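Local coordinates for protein indole-3-pyruvate decarboxylase (PDB 2NXW) that catalyses the decarboxylation of indole-3-pyruvate to indole-3-acetaldehyde with thiamine diphosphate and a metal ion as cofactors, in the auxin biosynthesis pathway, at residues Thr64-Ala70 with Glu458-Arg464; Met39-Pro43 with Val71-Ala75; Gly466-Ile470 with Arg530-Gln534; Ala77-Ser82 with Gly433-Ser438. All blocks are in the same frame, centred on the assembly; numbering follows the deposited sequence.

Contact 1 (Thr64-Ala70 with Glu458-Arg464); sequences TLSHEPA and ELGNCRR. With TPP (thiamine diphosphate), chain I.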
loop_
_atom_site.group_PDB
_atom_site.type_symbol
_atom_site.label_atom_id
_atom_site.label_comp_id
_atom_site.label_asym_id
_atom_site.label_seq_id
_atom_site.Cartn_x
_atom_site.Cartn_y
_atom_site.Cartn_z
ATOM N N THR A 64 -6.393 -35.567 14.124
ATOM C CA THR A 64 -7.063 -34.925 13.004
ATOM C C THR A 64 -8.378 -34.328 13.468
ATOM O O THR A 64 -8.949 -34.734 14.489
ATOM C CB THR A 64 -7.318 -35.900 11.834
ATOM O OG1 THR A 64 -8.159 -36.982 12.259
ATOM C CG2 THR A 64 -5.989 -36.452 11.318
ATOM N N LEU A 65 -8.825 -33.314 12.741
ATOM C CA LEU A 65 -10.091 -32.673 13.041
ATOM C C LEU A 65 -10.902 -32.632 11.753
ATOM O O LEU A 65 -10.460 -33.133 10.724
ATOM C CB LEU A 65 -9.843 -31.279 13.621
ATOM C CG LEU A 65 -9.230 -31.398 15.026
ATOM C CD1 LEU A 65 -8.775 -30.051 15.531
ATOM C CD2 LEU A 65 -10.266 -31.999 15.977
ATOM N N SER A 66 -12.095 -32.058 11.803
ATOM C CA SER A 66 -12.953 -32.016 10.637
ATOM C C SER A 66 -12.693 -30.907 9.630
ATOM O O SER A 66 -12.718 -31.142 8.420
ATOM C CB SER A 66 -14.413 -31.886 11.080
ATOM O OG SER A 66 -14.810 -32.988 11.886
ATOM N N HIS A 67 -12.451 -29.708 10.144
ATOM C CA HIS A 67 -12.301 -28.509 9.305
ATOM C C HIS A 67 -11.059 -27.734 9.750
ATOM O O HIS A 67 -10.766 -27.679 10.945
ATOM C CB HIS A 67 -13.585 -27.681 9.494
ATOM C CG HIS A 67 -13.932 -26.778 8.351
ATOM N ND1 HIS A 67 -14.913 -25.812 8.457
ATOM C CD2 HIS A 67 -13.478 -26.718 7.076
ATOM C CE1 HIS A 67 -15.044 -25.195 7.294
ATOM N NE2 HIS A 67 -14.189 -25.726 6.439
ATOM N N GLU A 68 -10.339 -27.126 8.799
ATOM C CA GLU A 68 -9.099 -26.426 9.151
ATOM C C GLU A 68 -9.190 -25.336 10.221
ATOM O O GLU A 68 -8.231 -25.143 10.973
ATOM C CB GLU A 68 -8.392 -25.879 7.901
ATOM C CG GLU A 68 -7.735 -26.963 7.035
ATOM C CD GLU A 68 -8.682 -27.682 6.090
ATOM O OE1 GLU A 68 -9.880 -27.323 6.007
ATOM O OE2 GLU A 68 -8.223 -28.628 5.407
ATOM N N PRO A 69 -10.315 -24.593 10.304
ATOM C CA PRO A 69 -10.347 -23.578 11.364
ATOM C C PRO A 69 -10.062 -24.237 12.714
ATOM O O PRO A 69 -9.284 -23.711 13.518
ATOM C CB PRO A 69 -11.776 -23.031 11.276
ATOM C CG PRO A 69 -12.036 -23.066 9.802
ATOM C CD PRO A 69 -11.487 -24.455 9.415
ATOM N N ALA A 70 -10.667 -25.408 12.938
ATOM C CA ALA A 70 -10.473 -26.139 14.188
ATOM C C ALA A 70 -9.028 -26.618 14.371
ATOM O O ALA A 70 -8.542 -26.703 15.492
ATOM C CB ALA A 70 -11.436 -27.319 14.246
ATOM N N GLU A 458 -17.221 -29.910 15.645
ATOM C CA GLU A 458 -15.953 -30.593 15.847
ATOM C C GLU A 458 -16.036 -31.590 17.003
ATOM O O GLU A 458 -15.193 -32.476 17.120
ATOM C CB GLU A 458 -14.841 -29.577 16.081
ATOM C CG GLU A 458 -14.532 -28.717 14.863
ATOM C CD GLU A 458 -13.870 -29.480 13.726
ATOM O OE1 GLU A 458 -13.330 -30.583 13.957
ATOM O OE2 GLU A 458 -13.873 -28.954 12.593
ATOM N N LEU A 459 -17.076 -31.472 17.827
ATOM C CA LEU A 459 -17.257 -32.396 18.942
ATOM C C LEU A 459 -17.415 -33.832 18.439
ATOM O O LEU A 459 -17.217 -34.780 19.205
ATOM C CB LEU A 459 -18.475 -31.988 19.775
ATOM C CG LEU A 459 -18.288 -30.750 20.658
ATOM C CD1 LEU A 459 -19.658 -30.340 21.199
ATOM C CD2 LEU A 459 -17.321 -31.049 21.819
ATOM N N GLY A 460 -17.776 -34.000 17.168
ATOM C CA GLY A 460 -17.909 -35.343 16.617
ATOM C C GLY A 460 -16.589 -36.108 16.605
ATOM O O GLY A 460 -16.565 -37.326 16.358
ATOM N N ASN A 461 -15.487 -35.410 16.860
ATOM C CA ASN A 461 -14.163 -36.033 16.890
ATOM C C ASN A 461 -13.712 -36.448 18.277
ATOM O O ASN A 461 -12.656 -37.067 18.417
ATOM C CB ASN A 461 -13.124 -35.074 16.304
ATOM C CG ASN A 461 -13.375 -34.786 14.846
ATOM O OD1 ASN A 461 -13.278 -35.680 14.003
ATOM N ND2 ASN A 461 -13.716 -33.532 14.533
ATOM N N CYS A 462 -14.496 -36.132 19.299
ATOM C CA CYS A 462 -14.101 -36.457 20.666
ATOM C C CYS A 462 -13.805 -37.925 20.934
ATOM O O CYS A 462 -12.798 -38.237 21.581
ATOM C CB CYS A 462 -15.154 -35.975 21.661
ATOM S SG CYS A 462 -15.207 -34.178 21.848
ATOM N N ARG A 463 -14.651 -38.823 20.442
ATOM C CA ARG A 463 -14.417 -40.245 20.704
ATOM C C ARG A 463 -13.066 -40.694 20.176
ATOM O O ARG A 463 -12.290 -41.332 20.899
ATOM C CB ARG A 463 -15.500 -41.123 20.080
ATOM C CG ARG A 463 -15.355 -42.600 20.507
ATOM C CD ARG A 463 -15.710 -43.582 19.390
ATOM N NE ARG A 463 -14.797 -43.513 18.245
ATOM C CZ ARG A 463 -13.559 -44.006 18.217
ATOM N NH1 ARG A 463 -13.046 -44.626 19.276
ATOM N NH2 ARG A 463 -12.825 -43.872 17.119
ATOM N N ARG A 464 -12.760 -40.356 18.927
ATOM C CA ARG A 464 -11.482 -40.768 18.342
ATOM C C ARG A 464 -10.297 -40.139 19.076
ATOM O O ARG A 464 -9.242 -40.763 19.242
ATOM C CB ARG A 464 -11.440 -40.379 16.861
ATOM C CG ARG A 464 -10.191 -40.847 16.132
ATOM C CD ARG A 464 -10.271 -40.572 14.635
ATOM N NE ARG A 464 -10.305 -39.145 14.321
ATOM C CZ ARG A 464 -11.406 -38.397 14.278
ATOM N NH1 ARG A 464 -12.601 -38.922 14.525
ATOM N NH2 ARG A 464 -11.307 -37.113 13.980
HETATM N "N1'" TPP I . -8.993 -29.411 3.067
HETATM C "C2'" TPP I . -9.675 -28.694 2.164
HETATM C CM2 TPP I . -10.359 -27.405 2.601
HETATM N "N3'" TPP I . -9.764 -29.097 0.894
HETATM C "C4'" TPP I . -9.171 -30.254 0.461
HETATM N "N4'" TPP I . -9.245 -30.603 -0.857
HETATM C "C5'" TPP I . -8.465 -31.069 1.403
HETATM C "C6'" TPP I . -8.393 -30.591 2.728
HETATM C "C7'" TPP I . -7.768 -32.419 1.016
HETATM N N3 TPP I . -8.729 -33.503 0.518
HETATM C C2 TPP I . -8.861 -33.687 -0.797
HETATM S S1 TPP I . -9.973 -35.021 -0.921
HETATM C C5 TPP I . -10.231 -35.276 0.797
HETATM C C4 TPP I . -9.403 -34.318 1.370
HETATM C CM4 TPP I . -9.272 -34.210 2.898
HETATM C C6 TPP I . -11.100 -36.288 1.409
HETATM C C7 TPP I . -12.570 -35.938 1.169
HETATM O O7 TPP I . -13.303 -36.847 1.956
HETATM P PA TPP I . -14.840 -36.861 1.580
HETATM O O1A TPP I . -15.476 -35.502 1.650
HETATM O O2A TPP I . -15.511 -37.823 2.625
HETATM O O3A TPP I . -15.115 -37.464 0.085
HETATM P PB TPP I . -14.373 -38.881 -0.359
HETATM O O1B TPP I . -14.594 -39.926 0.746
HETATM O O2B TPP I . -15.089 -39.306 -1.665
HETATM O O3B TPP I . -12.911 -38.674 -0.619
HETATM O O HOH W 1 -7.239 -38.173 15.293
HETATM O O HOH W 2 -13.757 -26.087 12.373
#
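Thr-64 lies beside Arg-464, whose NH2 comes 3.4 Å from Thr-64 O in one of two conformers of the arginine, so this weak bond is doubtful. Leu-65 lies crosswise to Glu-458, its CB 3.6 Å from OE1. At Ser-66 the polar grip tightens. Its backbone N donates to the syn lone pair of Glu-458 OE1 (2.9 Å, 163°), while its OG accepts an N-H from Asn-461 ND2 at 2.9 Å, close to the amide plane; Gln-453 of the second subunit also bonds this hydroxyl. His-67, the N-cap of helix 68-82, gives its N to Glu-458 OE2 in a weak, bent bond (129°). Glu-458 reaches both amides because its chain folds at chi2 (-70°), which turns the carboxylate toward the start of the helix. Glu-68 takes no part in the contact; its OE2 lies 2.6 Å from N1' of thiamine diphosphate, and OE1 is bonded to Asn-98. Ala-70 closes the row, its CB pressed 3.3 Å from Glu-458 CD; a water joins its N, weakly, to OE2. A glutamate at N1' of the aminopyrimidine is a hallmark of thiamine diphosphate enzymes, and here it follows directly on a turn fastened to the C-terminal cofactor-binding domain of its own chain.

Contact 2 (Met39-Pro43 with Val71-Ala75); sequences MFGIP and VGFAA. With TPP (thiamine diphosphate), chain I.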
loop_
_atom_site.group_PDB
_atom_site.type_symbol
_atom_site.label_atom_id
_atom_site.label_comp_id
_atom_site.label_asym_id
_atom_site.label_seq_id
_atom_site.Cartn_x
_atom_site.Cartn_y
_atom_site.Cartn_z
ATOM N N MET A 39 0.309 -32.748 17.326
ATOM C CA MET A 39 0.212 -32.090 16.043
ATOM C C MET A 39 -1.205 -32.303 15.569
ATOM O O MET A 39 -1.689 -33.438 15.482
ATOM C CB MET A 39 1.180 -32.657 15.017
ATOM C CG MET A 39 1.115 -31.845 13.716
ATOM S SD MET A 39 2.470 -32.175 12.601
ATOM C CE MET A 39 2.084 -33.831 12.253
ATOM N N PHE A 40 -1.888 -31.198 15.314
ATOM C CA PHE A 40 -3.255 -31.241 14.823
ATOM C C PHE A 40 -3.185 -31.028 13.320
ATOM O O PHE A 40 -2.321 -30.300 12.838
ATOM C CB PHE A 40 -4.076 -30.116 15.463
ATOM C CG PHE A 40 -4.167 -30.218 16.951
ATOM C CD1 PHE A 40 -5.162 -31.001 17.551
ATOM C CD2 PHE A 40 -3.243 -29.569 17.757
ATOM C CE1 PHE A 40 -5.222 -31.128 18.934
ATOM C CE2 PHE A 40 -3.292 -29.690 19.141
ATOM C CZ PHE A 40 -4.288 -30.475 19.734
ATOM N N GLY A 41 -4.078 -31.660 12.569
ATOM C CA GLY A 41 -4.045 -31.434 11.137
ATOM C C GLY A 41 -5.092 -32.116 10.300
ATOM O O GLY A 41 -5.842 -32.961 10.787
ATOM N N ILE A 42 -5.163 -31.705 9.038
ATOM C CA ILE A 42 -6.048 -32.321 8.056
ATOM C C ILE A 42 -5.152 -32.499 6.833
ATOM O O ILE A 42 -4.547 -31.546 6.343
ATOM C CB ILE A 42 -7.287 -31.446 7.702
ATOM C CG1 ILE A 42 -8.256 -31.432 8.889
ATOM C CG2 ILE A 42 -8.008 -32.042 6.486
ATOM C CD1 ILE A 42 -9.355 -30.396 8.781
ATOM N N PRO A 43 -5.048 -33.733 6.333
ATOM C CA PRO A 43 -4.206 -34.027 5.174
ATOM C C PRO A 43 -4.807 -33.681 3.823
ATOM O O PRO A 43 -5.978 -33.300 3.715
ATOM C CB PRO A 43 -3.957 -35.526 5.318
ATOM C CG PRO A 43 -5.290 -36.005 5.818
ATOM C CD PRO A 43 -5.651 -34.963 6.875
ATOM N N VAL A 71 -8.349 -26.948 13.275
ATOM C CA VAL A 71 -6.948 -27.372 13.384
ATOM C C VAL A 71 -6.138 -26.215 13.969
ATOM O O VAL A 71 -5.346 -26.386 14.904
ATOM C CB VAL A 71 -6.382 -27.745 12.001
ATOM C CG1 VAL A 71 -4.863 -27.957 12.074
ATOM C CG2 VAL A 71 -7.069 -29.022 11.499
ATOM N N GLY A 72 -6.360 -25.019 13.427
ATOM C CA GLY A 72 -5.653 -23.843 13.900
ATOM C C GLY A 72 -6.012 -23.460 15.325
ATOM O O GLY A 72 -5.132 -23.170 16.143
ATOM N N PHE A 73 -7.306 -23.461 15.634
ATOM C CA PHE A 73 -7.747 -23.114 16.980
ATOM C C PHE A 73 -7.252 -24.120 18.028
ATOM O O PHE A 73 -6.881 -23.730 19.140
ATOM C CB PHE A 73 -9.281 -23.051 17.048
ATOM C CG PHE A 73 -9.904 -21.920 16.246
ATOM C CD1 PHE A 73 -9.382 -20.624 16.295
ATOM C CD2 PHE A 73 -11.066 -22.148 15.507
ATOM C CE1 PHE A 73 -10.019 -19.568 15.617
ATOM C CE2 PHE A 73 -11.712 -21.105 14.833
ATOM C CZ PHE A 73 -11.190 -19.815 14.887
ATOM N N ALA A 74 -7.276 -25.407 17.677
ATOM C CA ALA A 74 -6.831 -26.453 18.591
ATOM C C ALA A 74 -5.333 -26.310 18.846
ATOM O O ALA A 74 -4.898 -26.412 19.986
ATOM C CB ALA A 74 -7.132 -27.824 18.003
ATOM N N ALA A 75 -4.560 -26.048 17.791
ATOM C CA ALA A 75 -3.110 -25.886 17.960
ATOM C C ALA A 75 -2.821 -24.660 18.829
ATOM O O ALA A 75 -1.927 -24.676 19.684
ATOM C CB ALA A 75 -2.433 -25.744 16.599
HETATM N "N1'" TPP I . -8.993 -29.411 3.067
HETATM C "C2'" TPP I . -9.675 -28.694 2.164
HETATM C CM2 TPP I . -10.359 -27.405 2.601
HETATM N "N3'" TPP I . -9.764 -29.097 0.894
HETATM C "C4'" TPP I . -9.171 -30.254 0.461
HETATM N "N4'" TPP I . -9.245 -30.603 -0.857
HETATM C "C5'" TPP I . -8.465 -31.069 1.403
HETATM C "C6'" TPP I . -8.393 -30.591 2.728
HETATM C "C7'" TPP I . -7.768 -32.419 1.016
HETATM N N3 TPP I . -8.729 -33.503 0.518
HETATM C C2 TPP I . -8.861 -33.687 -0.797
HETATM S S1 TPP I . -9.973 -35.021 -0.921
HETATM C C5 TPP I . -10.231 -35.276 0.797
HETATM C C4 TPP I . -9.403 -34.318 1.370
HETATM C CM4 TPP I . -9.272 -34.210 2.898
HETATM C C6 TPP I . -11.100 -36.288 1.409
HETATM C C7 TPP I . -12.570 -35.938 1.169
HETATM O O7 TPP I . -13.303 -36.847 1.956
HETATM P PA TPP I . -14.840 -36.861 1.580
HETATM O O1A TPP I . -15.476 -35.502 1.650
HETATM O O2A TPP I . -15.511 -37.823 2.625
HETATM O O3A TPP I . -15.115 -37.464 0.085
HETATM P PB TPP I . -14.373 -38.881 -0.359
HETATM O O1B TPP I . -14.594 -39.926 0.746
HETATM O O2B TPP I . -15.089 -39.306 -1.665
HETATM O O3B TPP I . -12.911 -38.674 -0.619
#
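Strand 39-41 and helix 71-75 run nearly antiparallel, at 164° with axes 7.6 Å apart, and come nearest at Gly-41 and Val-71, whose CA atoms are 5.5 Å apart. No hydrogen bond joins them; the contact is apolar. Phe-40 sends its ring to the helix, where Ala-74 CB sits over one face in a CH-pi contact, 3.9 Å from the centroid and 14° off the ring normal. Farther round the ring, Phe-40 CD2 approaches Ala-75 CA obliquely at 3.7 Å. Val-71 spreads its two methyls along the strand. CG1, anti to the backbone N (chi1 170°), lies 3.7 Å from Gly-41 CA, whereas CG2 meets Ile-42 CG1 at 3.7 Å. Ile-42 in turn brings its CG2 to 4.0 Å from C6' of thiamine diphosphate, and Pro-43 O lies 3.4 Å from the cofactor's C7'. Strand 39-41 lies between strands 62-64 and 86-90, which helix 68-82 connects, so the helix of this beta-alpha-beta crossover lies along the strand it skips. Helix 48-57 takes up Met-39, and Cys-436 of helix 427-437 touches the Phe-40 ring.

Contact 3 (Gly466-Ile470 with Arg530-Gln534); sequences GIDPI and RGRFQ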
loop_
_atom_site.group_PDB
_atom_site.type_symbol
_atom_site.label_atom_id
_atom_site.label_comp_id
_atom_site.label_asym_id
_atom_site.label_seq_id
_atom_site.Cartn_x
_atom_site.Cartn_y
_atom_site.Cartn_z
ATOM N N GLY A 466 -10.299 -39.404 22.165
ATOM C CA GLY A 466 -10.286 -39.897 23.534
ATOM C C GLY A 466 -10.510 -38.835 24.592
ATOM O O GLY A 466 -9.928 -38.904 25.672
ATOM N N ILE A 467 -11.342 -37.843 24.284
ATOM C CA ILE A 467 -11.631 -36.777 25.237
ATOM C C ILE A 467 -13.143 -36.640 25.456
ATOM O O ILE A 467 -13.939 -37.126 24.644
ATOM C CB ILE A 467 -11.045 -35.423 24.769
ATOM C CG1 ILE A 467 -11.680 -35.004 23.444
ATOM C CG2 ILE A 467 -9.518 -35.533 24.651
ATOM C CD1 ILE A 467 -11.282 -33.605 22.973
ATOM N N ASP A 468 -13.518 -35.965 26.540
ATOM C CA ASP A 468 -14.929 -35.829 26.919
ATOM C C ASP A 468 -15.275 -34.473 27.533
ATOM O O ASP A 468 -15.821 -34.393 28.638
ATOM C CB ASP A 468 -15.279 -36.935 27.924
ATOM C CG ASP A 468 -14.388 -36.916 29.171
ATOM O OD1 ASP A 468 -13.445 -36.108 29.265
ATOM O OD2 ASP A 468 -14.641 -37.735 30.071
ATOM N N PRO A 469 -15.007 -33.381 26.808
ATOM C CA PRO A 469 -15.319 -32.067 27.377
ATOM C C PRO A 469 -16.793 -31.820 27.685
ATOM O O PRO A 469 -17.681 -32.475 27.117
ATOM C CB PRO A 469 -14.786 -31.098 26.313
ATOM C CG PRO A 469 -14.988 -31.861 25.037
ATOM C CD PRO A 469 -14.546 -33.269 25.411
ATOM N N ILE A 470 -17.023 -30.899 28.623
ATOM C CA ILE A 470 -18.383 -30.481 28.983
ATOM C C ILE A 470 -18.553 -29.178 28.216
ATOM O O ILE A 470 -17.689 -28.295 28.274
ATOM C CB ILE A 470 -18.530 -30.187 30.487
ATOM C CG1 ILE A 470 -18.312 -31.480 31.284
ATOM C CG2 ILE A 470 -19.940 -29.638 30.783
ATOM C CD1 ILE A 470 -18.261 -31.279 32.806
ATOM N N ARG A 530 -18.319 -39.084 32.591
ATOM C CA ARG A 530 -17.145 -38.937 31.746
ATOM C C ARG A 530 -17.179 -40.033 30.685
ATOM O O ARG A 530 -18.037 -40.922 30.731
ATOM C CB ARG A 530 -15.872 -39.026 32.592
ATOM C CG ARG A 530 -15.688 -37.792 33.465
ATOM C CD ARG A 530 -14.225 -37.522 33.783
ATOM N NE ARG A 530 -13.470 -37.118 32.597
ATOM C CZ ARG A 530 -12.228 -36.638 32.627
ATOM N NH1 ARG A 530 -11.593 -36.496 33.789
ATOM N NH2 ARG A 530 -11.619 -36.302 31.496
ATOM N N GLY A 531 -16.272 -39.959 29.714
ATOM C CA GLY A 531 -16.223 -40.957 28.654
ATOM C C GLY A 531 -16.861 -40.534 27.333
ATOM O O GLY A 531 -16.581 -41.120 26.286
ATOM N N ARG A 532 -17.737 -39.533 27.392
ATOM C CA ARG A 532 -18.427 -38.989 26.219
ATOM C C ARG A 532 -18.577 -37.495 26.462
ATOM O O ARG A 532 -18.771 -37.083 27.605
ATOM C CB ARG A 532 -19.834 -39.591 26.083
ATOM C CG ARG A 532 -19.859 -41.056 25.652
ATOM C CD ARG A 532 -21.238 -41.671 25.864
ATOM N NE ARG A 532 -22.282 -41.114 24.997
ATOM C CZ ARG A 532 -22.461 -41.441 23.718
ATOM N NH1 ARG A 532 -21.663 -42.330 23.133
ATOM N NH2 ARG A 532 -23.450 -40.889 23.019
ATOM N N PHE A 533 -18.478 -36.677 25.412
ATOM C CA PHE A 533 -18.668 -35.248 25.639
ATOM C C PHE A 533 -20.104 -35.014 26.107
ATOM O O PHE A 533 -21.020 -35.774 25.777
ATOM C CB PHE A 533 -18.319 -34.418 24.379
ATOM C CG PHE A 533 -19.347 -34.458 23.275
ATOM C CD1 PHE A 533 -20.511 -33.698 23.368
ATOM C CD2 PHE A 533 -19.120 -35.194 22.113
ATOM C CE1 PHE A 533 -21.432 -33.668 22.320
ATOM C CE2 PHE A 533 -20.037 -35.174 21.052
ATOM C CZ PHE A 533 -21.201 -34.401 21.164
ATOM N N GLN A 534 -20.268 -33.975 26.911
ATOM C CA GLN A 534 -21.567 -33.638 27.471
ATOM C C GLN A 534 -21.957 -32.251 27.007
ATOM O O GLN A 534 -21.276 -31.277 27.323
ATOM C CB GLN A 534 -21.486 -33.661 28.994
ATOM C CG GLN A 534 -21.012 -34.994 29.568
ATOM C CD GLN A 534 -22.029 -36.095 29.392
ATOM O OE1 GLN A 534 -23.193 -35.942 29.777
ATOM N NE2 GLN A 534 -21.602 -37.215 28.809
HETATM O O HOH W 3 -15.527 -39.288 23.839
#
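Asp-468 OD2 is gripped by two N-H groups: Gly-531 N donates to its anti lone pair (2.8 Å, 166°) and Arg-530 NE meets it on the syn side at 2.9 Å. The second oxygen, OD1, takes Arg-530 NH2 through its syn lone pair, also at 2.9 Å. Arg-530 therefore holds the carboxylate side-on in a bidentate salt bridge, the two flat groups only 29° from coplanar. A bend at chi3 (68°) in the arginine chain brings the NE and NH2 edge of the guanidinium round to the carboxylate, and Gly-440 O is a further acceptor for NH2. Gly-531, at positive phi, directs its amide to the carboxylate beside the arginine. A water spans the loops by donating to Ile-467 O and Gly-531 O. Farther along, Gln-534 N bonds Pro-469 O (3.0 Å), the same carbonyl that Phe-533 CA approaches at 3.3 Å. A CA-H...O contact from Ile-470 CA to Gln-534 O (3.4 Å) marks the parallel pairing of these two residues, where strands 470-475 and 534-539 start side by side. Gln-534 turns its amide back to Arg-532 O and to Asp-509. Three N-H donors, two of them from one guanidinium, probably favour the ionised form of the buried Asp-468. Through those bonds its one carboxylate joins the loops leading into two neighbouring strands of the C-terminal cofactor-binding domain.

Contact 4 (Ala77-Ser82 with Gly433-Ser438); sequences AAARYS and GAQCVS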
loop_
_atom_site.group_PDB
_atom_site.type_symbol
_atom_site.label_atom_id
_atom_site.label_comp_id
_atom_site.label_asym_id
_atom_site.label_seq_id
_atom_site.Cartn_x
_atom_site.Cartn_y
_atom_site.Cartn_z
ATOM N N ALA A 77 -4.845 -23.366 21.091
ATOM C CA ALA A 77 -5.222 -23.730 22.451
ATOM C C ALA A 77 -4.177 -24.602 23.144
ATOM O O ALA A 77 -3.930 -24.432 24.337
ATOM C CB ALA A 77 -6.564 -24.438 22.442
ATOM N N ALA A 78 -3.595 -25.547 22.410
ATOM C CA ALA A 78 -2.567 -26.419 22.978
ATOM C C ALA A 78 -1.349 -25.592 23.379
ATOM O O ALA A 78 -0.735 -25.824 24.434
ATOM C CB ALA A 78 -2.176 -27.488 21.973
ATOM N N ALA A 79 -1.003 -24.614 22.548
ATOM C CA ALA A 79 0.136 -23.751 22.837
ATOM C C ALA A 79 -0.146 -22.951 24.100
ATOM O O ALA A 79 0.692 -22.850 24.993
ATOM C CB ALA A 79 0.391 -22.806 21.663
ATOM N N ARG A 80 -1.347 -22.388 24.188
ATOM C CA ARG A 80 -1.712 -21.595 25.348
ATOM C C ARG A 80 -1.782 -22.437 26.610
ATOM O O ARG A 80 -1.372 -21.990 27.680
ATOM C CB ARG A 80 -3.077 -20.941 25.127
ATOM C CG ARG A 80 -3.112 -19.962 23.982
ATOM C CD ARG A 80 -4.451 -19.230 23.932
ATOM N NE ARG A 80 -4.661 -18.605 22.635
ATOM C CZ ARG A 80 -5.460 -17.565 22.423
ATOM N NH1 ARG A 80 -6.119 -17.012 23.435
ATOM N NH2 ARG A 80 -5.623 -17.103 21.194
ATOM N N TYR A 81 -2.306 -23.652 26.488
ATOM C CA TYR A 81 -2.471 -24.513 27.644
ATOM C C TYR A 81 -1.165 -24.811 28.369
ATOM O O TYR A 81 -1.105 -24.746 29.598
ATOM C CB TYR A 81 -3.132 -25.835 27.234
ATOM C CG TYR A 81 -3.554 -26.684 28.420
ATOM C CD1 TYR A 81 -4.801 -26.503 29.025
ATOM C CD2 TYR A 81 -2.685 -27.626 28.971
ATOM C CE1 TYR A 81 -5.173 -27.242 30.159
ATOM C CE2 TYR A 81 -3.045 -28.366 30.100
ATOM C CZ TYR A 81 -4.290 -28.166 30.689
ATOM O OH TYR A 81 -4.645 -28.868 31.818
ATOM N N SER A 82 -0.125 -25.120 27.601
ATOM C CA SER A 82 1.174 -25.475 28.173
ATOM C C SER A 82 2.275 -24.435 27.970
ATOM O O SER A 82 3.444 -24.712 28.266
ATOM C CB SER A 82 1.625 -26.816 27.583
ATOM O OG SER A 82 0.691 -27.848 27.865
ATOM N N GLY A 433 -8.625 -28.885 21.668
ATOM C CA GLY A 433 -7.170 -28.861 21.614
ATOM C C GLY A 433 -6.555 -28.907 22.999
ATOM O O GLY A 433 -5.590 -29.647 23.256
ATOM N N ALA A 434 -7.108 -28.114 23.911
ATOM C CA ALA A 434 -6.591 -28.085 25.266
ATOM C C ALA A 434 -6.758 -29.447 25.920
ATOM O O ALA A 434 -5.819 -29.957 26.535
ATOM C CB ALA A 434 -7.306 -27.012 26.094
ATOM N N GLN A 435 -7.929 -30.064 25.788
ATOM C CA GLN A 435 -8.094 -31.352 26.447
ATOM C C GLN A 435 -7.204 -32.436 25.830
ATOM O O GLN A 435 -6.793 -33.369 26.525
ATOM C CB GLN A 435 -9.574 -31.771 26.480
ATOM C CG GLN A 435 -9.781 -32.938 27.469
ATOM C CD GLN A 435 -11.198 -33.112 27.993
ATOM O OE1 GLN A 435 -11.561 -34.209 28.463
ATOM N NE2 GLN A 435 -11.997 -32.058 27.945
ATOM N N CYS A 436 -6.874 -32.319 24.545
ATOM C CA CYS A 436 -5.994 -33.324 23.944
ATOM C C CYS A 436 -4.632 -33.333 24.633
ATOM O O CYS A 436 -3.977 -34.380 24.684
ATOM C CB CYS A 436 -5.790 -33.070 22.447
ATOM S SG CYS A 436 -7.176 -33.575 21.408
ATOM N N VAL A 437 -4.201 -32.194 25.165
ATOM C CA VAL A 437 -2.898 -32.126 25.823
ATOM C C VAL A 437 -2.961 -31.960 27.339
ATOM O O VAL A 437 -1.927 -31.793 27.984
ATOM C CB VAL A 437 -2.029 -30.970 25.224
ATOM C CG1 VAL A 437 -1.873 -31.176 23.717
ATOM C CG2 VAL A 437 -2.648 -29.594 25.524
ATOM N N SER A 438 -4.159 -32.054 27.913
ATOM C CA SER A 438 -4.349 -31.854 29.350
ATOM C C SER A 438 -4.152 -33.065 30.257
ATOM O O SER A 438 -4.361 -32.965 31.466
ATOM C CB SER A 438 -5.743 -31.288 29.595
ATOM O OG SER A 438 -6.706 -32.320 29.443
#
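One face of the Tyr-81 ring receives Ala-434 O, while Ser-82 OG of its own helix lies in plane at the edge. Val-437 CG2 and Ser-438 CB come to the ring obliquely, the latter 3.5 Å from Tyr-81 OH, and Ala-434 CB stands 3.9 Å from CD1. With CG anti to the backbone N (chi1 -170°), the ring is laid across the last turn of helix 427-437. This is a helix-helix crossing at -53°, axes 8.0 Å apart, between helix 68-82 of the N-terminal cofactor-binding domain and helix 427-437 of the C-terminal one. Small residues make the approach possible: Ala-78 and Ala-434 bring their CA atoms to 4.9 Å, and Gly-433 has no side chain to place between itself and Ala-77. Val-437 fits beside Ala-78, CG1 to CB at 4.1 Å, and slides past Tyr-81 in the opposite direction. No hydrogen bond crosses between the helices; Ser-82 OG is bonded to Gln-37, and Ser-438 OG to Lys-441 O.

Helix 68-82 threads three contacts: its start lies in contact 1, its middle in contact 2, its last turns in contact 4. Along the chain the segments of contacts 1 and 2 alternate, both segments of contact 4 fall between those of contact 1, and contact 3 comes last. Contacts 1 and 4, centres 14 Å apart, join the N- and C-terminal cofactor-binding domains; contact 2 packs against this interface from within the first and contact 3, 13 Å from contact 1, from within the second, through Cys-462 and Gln-435. Contacts 1 and 2 touch through Ile-42 and reach the same thiamine diphosphate, which the second subunit also binds. Phe-40 carries contact 2 into contact 4.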